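Sister chromatid cohesion protein (Chaetomium thermophilum, PDB 5T8V) is the C-terminal, helical-repeat part of the cohesin loader Scc2 and probably acts in loading cohesin onto chromatin. Local coordinates at residues Ala171-Thr176 against Glu181-Leu186. Residues are numbered along the deposited sequence; the frame is centred on the assembly and turned at random.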
loop_
_atom_site.group_PDB
_atom_site.type_symbol
_atom_site.label_atom_id
_atom_site.label_comp_id
_atom_site.label_asym_id
_atom_site.label_seq_id
_atom_site.Cartn_x
_atom_site.Cartn_y
_atom_site.Cartn_z
ATOM N N ALA A 171 39.973 29.724 -8.358
ATOM C CA ALA A 171 38.570 29.389 -8.145
ATOM C C ALA A 171 38.330 28.905 -6.721
ATOM O O ALA A 171 37.314 29.248 -6.105
ATOM C CB ALA A 171 38.129 28.328 -9.151
ATOM N N GLU A 172 39.259 28.118 -6.175
ATOM C CA GLU A 172 39.066 27.519 -4.860
ATOM C C GLU A 172 39.398 28.465 -3.714
ATOM O O GLU A 172 38.967 28.216 -2.583
ATOM C CB GLU A 172 39.919 26.256 -4.728
ATOM C CG GLU A 172 39.584 25.173 -5.741
ATOM C CD GLU A 172 40.325 23.877 -5.479
ATOM O OE1 GLU A 172 41.035 23.794 -4.456
ATOM O OE2 GLU A 172 40.194 22.940 -6.297
ATOM N N LEU A 173 40.143 29.537 -3.972
ATOM C CA LEU A 173 40.598 30.411 -2.897
ATOM C C LEU A 173 39.420 31.120 -2.244
ATOM O O LEU A 173 38.579 31.712 -2.929
ATOM C CB LEU A 173 41.593 31.438 -3.433
ATOM C CG LEU A 173 42.312 32.248 -2.354
ATOM C CD1 LEU A 173 43.354 31.388 -1.656
ATOM C CD2 LEU A 173 42.944 33.496 -2.950
ATOM N N ARG A 174 39.371 31.073 -0.916
ATOM C CA ARG A 174 38.317 31.700 -0.137
ATOM C C ARG A 174 38.915 32.725 0.817
ATOM O O ARG A 174 40.135 32.865 0.940
ATOM C CB ARG A 174 37.514 30.653 0.643
ATOM C CG ARG A 174 36.803 29.641 -0.239
ATOM C CD ARG A 174 35.698 30.289 -1.064
ATOM N NE ARG A 174 35.045 29.330 -1.951
ATOM C CZ ARG A 174 35.459 29.035 -3.181
ATOM N NH1 ARG A 174 36.532 29.624 -3.692
ATOM N NH2 ARG A 174 34.795 28.143 -3.905
ATOM N N ASN A 175 38.030 33.447 1.499
ATOM C CA ASN A 175 38.435 34.520 2.405
ATOM C C ASN A 175 38.508 33.982 3.834
ATOM O O ASN A 175 37.750 34.365 4.726
ATOM C CB ASN A 175 37.468 35.695 2.290
ATOM C CG ASN A 175 38.056 36.986 2.815
ATOM O OD1 ASN A 175 38.848 36.984 3.757
ATOM N ND2 ASN A 175 37.674 38.100 2.201
ATOM N N THR A 176 39.453 33.067 4.030
ATOM C CA THR A 176 39.689 32.439 5.321
ATOM C C THR A 176 40.827 33.149 6.043
ATOM O O THR A 176 41.729 33.712 5.417
ATOM C CB THR A 176 40.028 30.956 5.150
ATOM O OG1 THR A 176 39.045 30.334 4.313
ATOM C CG2 THR A 176 40.058 30.240 6.497
ATOM N N GLU A 181 44.896 37.281 3.600
ATOM C CA GLU A 181 45.759 38.283 2.981
ATOM C C GLU A 181 45.876 38.058 1.479
ATOM O O GLU A 181 45.725 38.994 0.685
ATOM C CB GLU A 181 47.137 38.253 3.643
ATOM C CG GLU A 181 48.017 39.443 3.304
ATOM C CD GLU A 181 49.395 39.344 3.931
ATOM O OE1 GLU A 181 49.666 38.334 4.614
ATOM O OE2 GLU A 181 50.205 40.276 3.740
ATOM N N LEU A 182 46.148 36.818 1.068
ATOM C CA LEU A 182 46.263 36.520 -0.356
ATOM C C LEU A 182 44.963 36.827 -1.089
ATOM O O LEU A 182 44.976 37.412 -2.182
ATOM C CB LEU A 182 46.657 35.056 -0.550
ATOM C CG LEU A 182 46.675 34.541 -1.991
ATOM C CD1 LEU A 182 47.550 35.417 -2.875
ATOM C CD2 LEU A 182 47.154 33.099 -2.029
ATOM N N PHE A 183 43.828 36.440 -0.502
ATOM C CA PHE A 183 42.538 36.709 -1.127
ATOM C C PHE A 183 42.372 38.194 -1.414
ATOM O O PHE A 183 42.041 38.591 -2.538
ATOM C CB PHE A 183 41.402 36.204 -0.234
ATOM C CG PHE A 183 40.031 36.446 -0.801
ATOM C CD1 PHE A 183 39.428 37.689 -0.694
ATOM C CD2 PHE A 183 39.341 35.427 -1.433
ATOM C CE1 PHE A 183 38.171 37.914 -1.215
ATOM C CE2 PHE A 183 38.078 35.647 -1.955
ATOM C CZ PHE A 183 37.494 36.892 -1.845
ATOM N N LYS A 184 42.598 39.039 -0.406
ATOM C CA LYS A 184 42.402 40.470 -0.619
ATOM C C LYS A 184 43.451 41.041 -1.566
ATOM O O LYS A 184 43.164 41.979 -2.322
ATOM C CB LYS A 184 42.409 41.199 0.724
ATOM C CG LYS A 184 41.502 40.525 1.750
ATOM C CD LYS A 184 41.022 41.470 2.838
ATOM C CE LYS A 184 40.073 40.747 3.784
ATOM N NZ LYS A 184 39.646 41.580 4.942
ATOM N N ALA A 185 44.656 40.469 -1.563
ATOM C CA ALA A 185 45.701 40.919 -2.478
ATOM C C ALA A 185 45.293 40.702 -3.933
ATOM O O ALA A 185 45.341 41.633 -4.745
ATOM C CB ALA A 185 47.007 40.191 -2.165
ATOM N N LEU A 186 44.895 39.474 -4.283
ATOM C CA LEU A 186 44.467 39.200 -5.654
ATOM C C LEU A 186 43.200 39.975 -6.001
ATOM O O LEU A 186 43.058 40.503 -7.118
ATOM C CB LEU A 186 44.243 37.697 -5.831
ATOM C CG LEU A 186 45.496 36.821 -5.742
ATOM C CD1 LEU A 186 45.126 35.381 -5.425
ATOM C CD2 LEU A 186 46.283 36.896 -7.038
#
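L173 pushes one methyl, CD2, onto one side of helix 180-187, where it lies 3.7 Å from F183 CA and 3.8 Å from L186 CD1. L182 CG adds a third apolar wall, and V244, from a loop, touches both L173 and L186, so this side is buried. Beside it the F183 ring, with CG anti to the backbone N (chi1 180°), extends toward the loop backbone and brings CD2 to 3.5 Å from R174 C. N175 covers one ring face: its CB makes a CH-pi contact 4.0 Å from the centroid, almost on the ring normal. The amide, inclined 32° to the ring, sets ND2 3.4 Å from F183 CD1. In this HEAT-repeat protein the pairing closes the short connection between helices 149-172 and 180-187; no hydrogen bond links 171-176 to 181-186. R174, its side chain leaving away from helix 180-187, ties the loop to the end of helix 149-172: NH1 donates to A171 O (2.6 Å) and L173 O, while NH2 binds E235 O. Replacing F183 with an alanine is likely to leave N175 without the ring face it rests on and open a gap beside the R174 backbone. Toward solvent the fit slackens at K184, whose CE comes only to 3.9 Å from N175 ND2 while NZ forms a salt bridge with E180.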